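Local coordinates for CdiI immunity protein (Cupriavidus taiwanensis, PDB 5T87), which probably protects its producer from contact-dependent growth inhibition by binding the toxin domain of the cognate CdiA protein, with which it forms a complex, at residues A36-W42 with H72-I77; R63-T68 with A97-A102; A85-L90 with A105-R110. All blocks are in the same frame, centred on the assembly; numbering follows the deposited sequence.

Interaction 1: A36-W42 with H72-I77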
loop_
_atom_site.group_PDB
_atom_site.type_symbol
_atom_site.label_atom_id
_atom_site.label_comp_id
_atom_site.label_asym_id
_atom_site.label_seq_id
_atom_site.Cartn_x
_atom_site.Cartn_y
_atom_site.Cartn_z
ATOM N N ALA A 36 -1.744 -6.347 6.026
ATOM C CA ALA A 36 -1.175 -5.007 5.951
ATOM C C ALA A 36 -1.825 -4.053 6.940
ATOM O O ALA A 36 -1.112 -3.313 7.605
ATOM C CB ALA A 36 -1.274 -4.452 4.549
ATOM N N TYR A 37 -3.155 -4.113 7.068
ATOM C CA TYR A 37 -3.925 -3.129 7.844
ATOM C C TYR A 37 -4.152 -3.501 9.301
ATOM O O TYR A 37 -4.289 -2.607 10.132
ATOM C CB TYR A 37 -5.313 -2.845 7.187
ATOM C CG TYR A 37 -5.329 -1.775 6.109
ATOM C CD1 TYR A 37 -4.286 -1.676 5.195
ATOM C CD2 TYR A 37 -6.417 -0.887 5.972
ATOM C CE1 TYR A 37 -4.294 -0.715 4.199
ATOM C CE2 TYR A 37 -6.442 0.075 4.955
ATOM C CZ TYR A 37 -5.364 0.156 4.072
ATOM O OH TYR A 37 -5.268 1.084 3.058
ATOM N N TYR A 38 -4.224 -4.796 9.606
ATOM C CA TYR A 38 -4.669 -5.257 10.939
ATOM C C TYR A 38 -3.715 -6.132 11.778
ATOM O O TYR A 38 -3.914 -6.188 12.981
ATOM C CB TYR A 38 -6.034 -5.953 10.818
ATOM C CG TYR A 38 -7.011 -5.148 9.989
ATOM C CD1 TYR A 38 -7.392 -3.864 10.388
ATOM C CD2 TYR A 38 -7.527 -5.643 8.792
ATOM C CE1 TYR A 38 -8.264 -3.102 9.627
ATOM C CE2 TYR A 38 -8.400 -4.889 8.021
ATOM C CZ TYR A 38 -8.768 -3.615 8.439
ATOM O OH TYR A 38 -9.649 -2.847 7.679
ATOM N N GLU A 39 -2.714 -6.802 11.198
ATOM C CA GLU A 39 -1.793 -7.642 12.015
ATOM C C GLU A 39 -0.645 -6.807 12.579
ATOM O O GLU A 39 -0.119 -5.916 11.903
ATOM C CB GLU A 39 -1.250 -8.859 11.252
ATOM C CG GLU A 39 -2.328 -9.833 10.732
ATOM C CD GLU A 39 -3.133 -10.543 11.835
ATOM O OE1 GLU A 39 -2.550 -10.799 12.924
ATOM O OE2 GLU A 39 -4.343 -10.852 11.606
ATOM N N ASP A 40 -0.281 -7.086 13.827
ATOM C CA ASP A 40 0.732 -6.298 14.544
ATOM C C ASP A 40 2.071 -6.981 14.711
ATOM O O ASP A 40 3.013 -6.347 15.143
ATOM C CB ASP A 40 0.198 -5.902 15.931
ATOM C CG ASP A 40 -0.848 -4.797 15.860
ATOM O OD1 ASP A 40 -0.920 -4.124 14.807
ATOM O OD2 ASP A 40 -1.593 -4.594 16.852
ATOM N N ASP A 41 2.145 -8.262 14.383
ATOM C CA ASP A 41 3.339 -9.077 14.573
ATOM C C ASP A 41 4.167 -8.999 13.280
ATOM O O ASP A 41 3.978 -9.804 12.357
ATOM C CB ASP A 41 2.898 -10.513 14.894
ATOM C CG ASP A 41 4.051 -11.464 15.137
ATOM O OD1 ASP A 41 5.205 -11.256 14.686
ATOM O OD2 ASP A 41 3.784 -12.489 15.792
ATOM N N TRP A 42 5.065 -8.013 13.226
ATOM C CA TRP A 42 5.982 -7.810 12.109
ATOM C C TRP A 42 6.548 -9.107 11.531
ATOM O O TRP A 42 6.424 -9.358 10.344
ATOM C CB TRP A 42 7.154 -6.873 12.480
ATOM C CG TRP A 42 8.172 -6.850 11.392
ATOM C CD1 TRP A 42 9.348 -7.560 11.353
ATOM C CD2 TRP A 42 8.085 -6.165 10.130
ATOM N NE1 TRP A 42 10.002 -7.334 10.166
ATOM C CE2 TRP A 42 9.256 -6.484 9.398
ATOM C CE3 TRP A 42 7.151 -5.287 9.559
ATOM C CZ2 TRP A 42 9.510 -5.973 8.129
ATOM C CZ3 TRP A 42 7.411 -4.768 8.292
ATOM C CH2 TRP A 42 8.584 -5.112 7.595
ATOM N N HIS A 72 2.854 -0.927 3.832
ATOM C CA HIS A 72 1.843 -0.602 4.829
ATOM C C HIS A 72 2.261 -1.039 6.207
ATOM O O HIS A 72 2.098 -0.274 7.163
ATOM C CB HIS A 72 0.490 -1.227 4.487
ATOM C CG HIS A 72 -0.107 -0.694 3.234
ATOM N ND1 HIS A 72 -0.052 0.640 2.897
ATOM C CD2 HIS A 72 -0.768 -1.309 2.229
ATOM C CE1 HIS A 72 -0.658 0.828 1.739
ATOM N NE2 HIS A 72 -1.095 -0.341 1.309
ATOM N N LEU A 73 2.788 -2.256 6.323
ATOM C CA LEU A 73 3.316 -2.715 7.612
ATOM C C LEU A 73 4.342 -1.754 8.165
ATOM O O LEU A 73 4.264 -1.369 9.322
ATOM C CB LEU A 73 3.972 -4.068 7.492
ATOM C CG LEU A 73 3.079 -5.286 7.425
ATOM C CD1 LEU A 73 3.959 -6.528 7.512
ATOM C CD2 LEU A 73 2.069 -5.272 8.559
ATOM N N ALA A 74 5.291 -1.367 7.320
ATOM C CA ALA A 74 6.364 -0.449 7.699
ATOM C C ALA A 74 5.829 0.879 8.235
ATOM O O ALA A 74 6.330 1.402 9.233
ATOM C CB ALA A 74 7.273 -0.188 6.509
ATOM N N ARG A 75 4.830 1.413 7.547
ATOM C CA ARG A 75 4.120 2.601 7.990
ATOM C C ARG A 75 3.530 2.451 9.404
ATOM O O ARG A 75 3.586 3.388 10.201
ATOM C CB ARG A 75 3.018 2.960 6.968
ATOM C CG ARG A 75 2.001 3.980 7.453
ATOM C CD ARG A 75 1.167 4.542 6.313
ATOM N NE ARG A 75 0.309 3.563 5.625
ATOM C CZ ARG A 75 -0.803 3.010 6.120
ATOM N NH1 ARG A 75 -1.219 3.285 7.356
ATOM N NH2 ARG A 75 -1.499 2.155 5.378
ATOM N N ARG A 76 2.982 1.276 9.701
ATOM C CA ARG A 76 2.159 1.088 10.892
ATOM C C ARG A 76 2.887 0.603 12.120
ATOM O O ARG A 76 2.503 0.975 13.222
ATOM C CB ARG A 76 1.013 0.115 10.607
ATOM C CG ARG A 76 -0.098 0.688 9.732
ATOM C CD ARG A 76 -1.391 -0.103 9.893
ATOM N NE ARG A 76 -1.149 -1.540 9.798
ATOM C CZ ARG A 76 -1.174 -2.425 10.797
ATOM N NH1 ARG A 76 -1.476 -2.067 12.043
ATOM N NH2 ARG A 76 -0.912 -3.700 10.527
ATOM N N ILE A 77 3.929 -0.212 11.944
ATOM C CA ILE A 77 4.513 -1.015 13.046
ATOM C C ILE A 77 5.867 -0.496 13.583
ATOM O O ILE A 77 6.878 -0.562 12.880
ATOM C CB ILE A 77 4.599 -2.501 12.603
ATOM C CG1 ILE A 77 3.168 -3.032 12.402
ATOM C CG2 ILE A 77 5.377 -3.345 13.614
ATOM C CD1 ILE A 77 3.064 -4.511 12.131
#
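R76 reaches across to the end of helix 25-38 and takes up backbone carbonyls there. Its NE lies 2.8 Å from A36 O, in the carbonyl plane on a lone pair, while NH2 meets the same oxygen from above that plane, so A36 O is gripped side-on by two nitrogens. NH2 also donates to E39 O at 2.7 Å, where the chain has just left the helix. The bend at chi3 (-48°) points the guanidinium edge at these acceptors, while Y37 O stands over the centre of one face. D40 adds a weak salt bridge, OD1 to R76 NH1 at 3.5 Å.

The aromatic contact involves Y37 and H72, next to A36. The edge of Y37 points into the face of H72, the planes at 90°, and A36 CB rests 3.7 Å from H72 CB. H72 NE2 is itself hydrogen-bonded to H46 of the CdiA toxin chain.

Two apolar pairs close the turn: W42 CZ3 to L73 CB at 3.6 Å and W42 CB to I77 CG2 at 4.1 Å. The I77 CD1 methyl lies against the carbonyl oxygens of E39 and D40, 3.5 Å from each. W42 also stacks with F46 of helix 42-53.

The arrangement is an arginine tying down the C-terminal end of one helix and the turn that follows it, within an all-helical bundle whose Y37-H72 corner belongs to the toxin interface.

Interaction 2: R63-T68 with A97-A102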
loop_
_atom_site.group_PDB
_atom_site.type_symbol
_atom_site.label_atom_id
_atom_site.label_comp_id
_atom_site.label_asym_id
_atom_site.label_seq_id
_atom_site.Cartn_x
_atom_site.Cartn_y
_atom_site.Cartn_z
ATOM N N ARG A 63 1.971 -10.182 -6.574
ATOM C CA ARG A 63 3.332 -9.999 -6.080
ATOM C C ARG A 63 3.579 -8.536 -5.771
ATOM O O ARG A 63 4.119 -8.192 -4.724
ATOM C CB ARG A 63 4.332 -10.520 -7.107
ATOM C CG ARG A 63 4.194 -12.017 -7.314
ATOM C CD ARG A 63 5.033 -12.554 -8.446
ATOM N NE ARG A 63 6.452 -12.466 -8.137
ATOM C CZ ARG A 63 7.380 -11.851 -8.873
ATOM N NH1 ARG A 63 7.082 -11.247 -10.026
ATOM N NH2 ARG A 63 8.634 -11.855 -8.453
ATOM N N SER A 64 3.138 -7.684 -6.679
ATOM C CA SER A 64 3.258 -6.246 -6.523
ATOM C C SER A 64 2.447 -5.730 -5.329
ATOM O O SER A 64 2.932 -4.891 -4.553
ATOM C CB SER A 64 2.822 -5.556 -7.823
ATOM O OG SER A 64 3.277 -4.215 -7.860
ATOM N N LEU A 65 1.231 -6.247 -5.173
ATOM C CA LEU A 65 0.382 -5.864 -4.048
ATOM C C LEU A 65 1.035 -6.220 -2.691
ATOM O O LEU A 65 1.019 -5.426 -1.730
ATOM C CB LEU A 65 -0.999 -6.518 -4.168
ATOM C CG LEU A 65 -1.934 -6.284 -2.973
ATOM C CD1 LEU A 65 -2.166 -4.804 -2.768
ATOM C CD2 LEU A 65 -3.248 -7.022 -3.119
ATOM N N ALA A 66 1.603 -7.421 -2.630
ATOM C CA ALA A 66 2.294 -7.892 -1.421
ATOM C C ALA A 66 3.428 -6.955 -1.006
ATOM O O ALA A 66 3.599 -6.669 0.187
ATOM C CB ALA A 66 2.815 -9.306 -1.629
ATOM N N VAL A 67 4.178 -6.457 -1.987
ATOM C CA VAL A 67 5.211 -5.457 -1.713
ATOM C C VAL A 67 4.597 -4.182 -1.150
ATOM O O VAL A 67 5.031 -3.687 -0.146
ATOM C CB VAL A 67 6.011 -5.126 -2.976
ATOM C CG1 VAL A 67 6.909 -3.906 -2.770
ATOM C CG2 VAL A 67 6.843 -6.327 -3.391
ATOM N N THR A 68 3.571 -3.666 -1.814
ATOM C CA THR A 68 2.836 -2.504 -1.326
ATOM C C THR A 68 2.356 -2.736 0.110
ATOM O O THR A 68 2.476 -1.852 0.955
ATOM C CB THR A 68 1.678 -2.153 -2.300
ATOM O OG1 THR A 68 2.230 -1.503 -3.448
ATOM C CG2 THR A 68 0.632 -1.231 -1.674
ATOM N N ALA A 97 8.215 -6.528 -12.561
ATOM C CA ALA A 97 6.932 -6.957 -12.002
ATOM C C ALA A 97 6.597 -6.252 -10.680
ATOM O O ALA A 97 5.434 -5.903 -10.425
ATOM C CB ALA A 97 6.953 -8.462 -11.791
ATOM N N VAL A 98 7.617 -6.049 -9.842
ATOM C CA VAL A 98 7.418 -5.431 -8.523
ATOM C C VAL A 98 8.144 -4.112 -8.273
ATOM O O VAL A 98 7.840 -3.440 -7.286
ATOM C CB VAL A 98 7.722 -6.438 -7.405
ATOM C CG1 VAL A 98 6.718 -7.583 -7.467
ATOM C CG2 VAL A 98 9.150 -6.977 -7.496
ATOM N N ALA A 99 9.046 -3.725 -9.175
ATOM C CA ALA A 99 9.887 -2.532 -8.981
ATOM C C ALA A 99 9.107 -1.308 -8.524
ATOM O O ALA A 99 9.461 -0.665 -7.546
ATOM C CB ALA A 99 10.659 -2.207 -10.252
ATOM N N SER A 100 8.037 -1.007 -9.226
ATOM C CA SER A 100 7.279 0.207 -8.970
ATOM C C SER A 100 6.708 0.271 -7.525
ATOM O O SER A 100 6.826 1.297 -6.835
ATOM C CB SER A 100 6.187 0.341 -10.036
ATOM O OG SER A 100 5.149 1.176 -9.586
ATOM N N ALA A 101 6.099 -0.823 -7.082
ATOM C CA ALA A 101 5.594 -0.938 -5.716
ATOM C C ALA A 101 6.733 -0.965 -4.682
ATOM O O ALA A 101 6.557 -0.488 -3.554
ATOM C CB ALA A 101 4.749 -2.195 -5.570
ATOM N N ALA A 102 7.875 -1.556 -5.052
ATOM C CA ALA A 102 9.078 -1.539 -4.198
ATOM C C ALA A 102 9.505 -0.113 -3.892
ATOM O O ALA A 102 9.718 0.229 -2.738
ATOM C CB ALA A 102 10.229 -2.308 -4.841
HETATM O O HOH W 1 5.228 -2.758 -9.180
#
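V67 places CG1 anti to its backbone N (chi1 169°), and this branch meets the backbone of the facing helix, 3.4 Å from A102 N. The same rotation leaves CG2 for V98, 4.1 Å from V98 CB. Two helices of the bundle run side by side here, their N-to-C directions only 21° apart and their axes 8.3 Å apart at closest approach. Small residues permit that closeness: A101 CB fits between the hydroxyls of S64 and T68, 3.4 Å from S64 OG and equally near T68 OG1. V98 CG1 lies against the start of the other segment, 3.8 Å from R63 CB and over one face of the R63 guanidinium. R63 continues past it until NH1 comes near A97 CB; its NE makes a weak hydrogen bond to A53 O, on helix 42-53. V67 also touches A53, and with V98 it packs on L92, so the apolar side of the pair faces inward. On another side T68 packs on D38 of the CdiA toxin chain, and S100 OG donates to T20 O of the same chain. No direct hydrogen bond joins the two segments; a water does so instead, 2.8 Å from S64 OG and accepting from A101 N at 3.0 Å.

Interaction 3: A85-L90 with A105-R110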
loop_
_atom_site.group_PDB
_atom_site.type_symbol
_atom_site.label_atom_id
_atom_site.label_comp_id
_atom_site.label_asym_id
_atom_site.label_seq_id
_atom_site.Cartn_x
_atom_site.Cartn_y
_atom_site.Cartn_z
ATOM N N ALA A 85 13.598 -5.139 6.332
ATOM C CA ALA A 85 12.625 -4.523 5.441
ATOM C C ALA A 85 13.323 -3.824 4.272
ATOM O O ALA A 85 12.877 -3.938 3.113
ATOM C CB ALA A 85 11.742 -3.546 6.203
ATOM N N GLU A 86 14.424 -3.134 4.571
ATOM C CA GLU A 86 15.134 -2.376 3.551
ATOM C C GLU A 86 15.877 -3.269 2.549
ATOM O O GLU A 86 15.814 -3.023 1.339
ATOM C CB GLU A 86 16.085 -1.372 4.184
ATOM C CG GLU A 86 16.606 -0.356 3.182
ATOM C CD GLU A 86 17.490 0.683 3.817
ATOM O OE1 GLU A 86 18.521 0.308 4.422
ATOM O OE2 GLU A 86 17.153 1.881 3.707
ATOM N N GLU A 87 16.579 -4.287 3.048
ATOM C CA GLU A 87 17.297 -5.237 2.179
ATOM C C GLU A 87 16.320 -5.937 1.241
ATOM O O GLU A 87 16.625 -6.142 0.050
ATOM C CB GLU A 87 18.116 -6.270 2.989
ATOM C CG GLU A 87 19.510 -5.758 3.355
ATOM C CD GLU A 87 20.164 -6.441 4.563
ATOM O OE1 GLU A 87 20.084 -7.685 4.700
ATOM O OE2 GLU A 87 20.787 -5.718 5.372
ATOM N N PHE A 88 15.153 -6.287 1.790
ATOM C CA PHE A 88 14.052 -6.860 1.011
ATOM C C PHE A 88 13.591 -5.950 -0.138
ATOM O O PHE A 88 13.575 -6.356 -1.300
ATOM C CB PHE A 88 12.875 -7.175 1.920
ATOM C CG PHE A 88 11.640 -7.536 1.180
ATOM C CD1 PHE A 88 11.553 -8.751 0.509
ATOM C CD2 PHE A 88 10.564 -6.652 1.118
ATOM C CE1 PHE A 88 10.412 -9.094 -0.191
ATOM C CE2 PHE A 88 9.418 -6.993 0.428
ATOM C CZ PHE A 88 9.341 -8.216 -0.225
ATOM N N LEU A 89 13.252 -4.713 0.188
ATOM C CA LEU A 89 12.740 -3.800 -0.825
ATOM C C LEU A 89 13.799 -3.435 -1.864
ATOM O O LEU A 89 13.482 -3.310 -3.058
ATOM C CB LEU A 89 12.170 -2.544 -0.174
ATOM C CG LEU A 89 10.960 -2.769 0.739
ATOM C CD1 LEU A 89 10.622 -1.496 1.500
ATOM C CD2 LEU A 89 9.759 -3.262 -0.046
ATOM N N LEU A 90 15.044 -3.271 -1.415
ATOM C CA LEU A 90 16.147 -2.979 -2.320
ATOM C C LEU A 90 16.498 -4.150 -3.229
ATOM O O LEU A 90 16.959 -3.935 -4.351
ATOM C CB LEU A 90 17.394 -2.582 -1.541
ATOM C CG LEU A 90 17.403 -1.208 -0.873
ATOM C CD1 LEU A 90 18.712 -1.092 -0.095
ATOM C CD2 LEU A 90 17.249 -0.059 -1.868
ATOM N N ALA A 105 6.967 1.412 -1.546
ATOM C CA ALA A 105 7.073 0.791 -0.230
ATOM C C ALA A 105 8.279 1.382 0.523
ATOM O O ALA A 105 8.226 1.630 1.731
ATOM C CB ALA A 105 7.197 -0.714 -0.369
ATOM N N LEU A 106 9.347 1.621 -0.229
ATOM C CA LEU A 106 10.555 2.264 0.267
ATOM C C LEU A 106 10.297 3.716 0.720
ATOM O O LEU A 106 10.793 4.143 1.768
ATOM C CB LEU A 106 11.615 2.231 -0.832
ATOM C CG LEU A 106 13.078 2.151 -0.446
ATOM C CD1 LEU A 106 13.343 0.933 0.439
ATOM C CD2 LEU A 106 13.904 2.092 -1.734
ATOM N N ASP A 107 9.517 4.459 -0.075
ATOM C CA ASP A 107 8.981 5.762 0.344
ATOM C C ASP A 107 8.310 5.635 1.713
ATOM O O ASP A 107 8.549 6.454 2.587
ATOM C CB ASP A 107 7.962 6.319 -0.675
ATOM C CG ASP A 107 8.621 6.939 -1.918
ATOM O OD1 ASP A 107 9.865 6.885 -2.035
ATOM O OD2 ASP A 107 7.883 7.490 -2.781
ATOM N N ASP A 108 7.490 4.596 1.886
ATOM C CA ASP A 108 6.781 4.360 3.147
ATOM C C ASP A 108 7.754 4.080 4.291
ATOM O O ASP A 108 7.596 4.622 5.389
ATOM C CB ASP A 108 5.735 3.226 3.004
ATOM C CG ASP A 108 4.587 3.583 2.038
ATOM O OD1 ASP A 108 4.592 4.708 1.476
ATOM O OD2 ASP A 108 3.673 2.744 1.848
ATOM N N LEU A 109 8.773 3.269 4.018
ATOM C CA LEU A 109 9.794 2.942 5.014
ATOM C C LEU A 109 10.568 4.180 5.463
ATOM O O LEU A 109 10.653 4.465 6.660
ATOM C CB LEU A 109 10.776 1.903 4.467
ATOM C CG LEU A 109 11.725 1.254 5.480
ATOM C CD1 LEU A 109 10.949 0.516 6.561
ATOM C CD2 LEU A 109 12.708 0.311 4.790
ATOM N N ARG A 110 11.085 4.922 4.488
ATOM C CA ARG A 110 11.929 6.087 4.753
ATOM C C ARG A 110 11.196 7.201 5.530
ATOM O O ARG A 110 11.800 7.889 6.357
ATOM C CB ARG A 110 12.496 6.648 3.438
ATOM C CG ARG A 110 13.342 5.668 2.612
ATOM C CD ARG A 110 14.794 5.605 3.065
ATOM N NE ARG A 110 15.539 4.426 2.580
ATOM C CZ ARG A 110 16.018 4.250 1.339
ATOM N NH1 ARG A 110 16.703 3.137 1.049
ATOM N NH2 ARG A 110 15.810 5.162 0.379
#
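L89 is the main apolar projection from helix 82-91, and three residues of the facing helix meet it. Its CD2 touches A105 CB at 3.6 Å, its CB lies 3.7 Å from L106 CD1, and CD1 approaches L109 CD2; the L89 and L106 side chains lie alongside each other, pointing opposite ways. L109 splits its branches, CD2 going to E86 CB at 3.8 Å and CD1 to A85 CB. Further along, L90 CD2 meets L106 CD2 at 4.0 Å, nearer the solvent.

Above this apolar layer E86 and R110 make a salt bridge. R110 NH1, at 3.0 Å, and R110 NE, at 3.2 Å, both donate to E86 OE2. That oxygen lies close to the guanidinium plane, but the two flat groups stand 75° apart, so one oxygen takes both N-H groups and no coplanar two-oxygen pairing forms. E86 gets there on an extended chain, and R110 by folding at chi2 (-84°), which brings its guanidinium over L106 CG.

Farther out, V67 of helix 60-76 packs against L89 and A105, A74 of that helix supports L109, and W42 touches A85. D108 turns another way, to salt bridges with R23 and R50 of the CdiA toxin chain. The whole is an antiparallel helical hairpin of the consecutive helices 82-91 and 96-114, the segments 157° apart, with leucines and alanines between them and a salt bridge at the margin.

Helix 60-76 serves interactions 1 and 2 from its two ends, on opposite sides of the chain's centre, and helix 96-114 serves interactions 2 and 3. All three are partly buried. Interaction 1 is the most polar, with side-chain nitrogens answering the carbonyls of a helix end; interaction 2 relies on small residues and a bridging water between near-parallel helices; interaction 3 sets leucines inside and one charged pair at the surface of an antiparallel pair. Interaction 3 touches both of the others, whereas interactions 1 and 2 are joined only through helix 60-76. The toxin chain is met from helices 25-38, 60-76 and 96-114, in interaction 3 from segment 105-110.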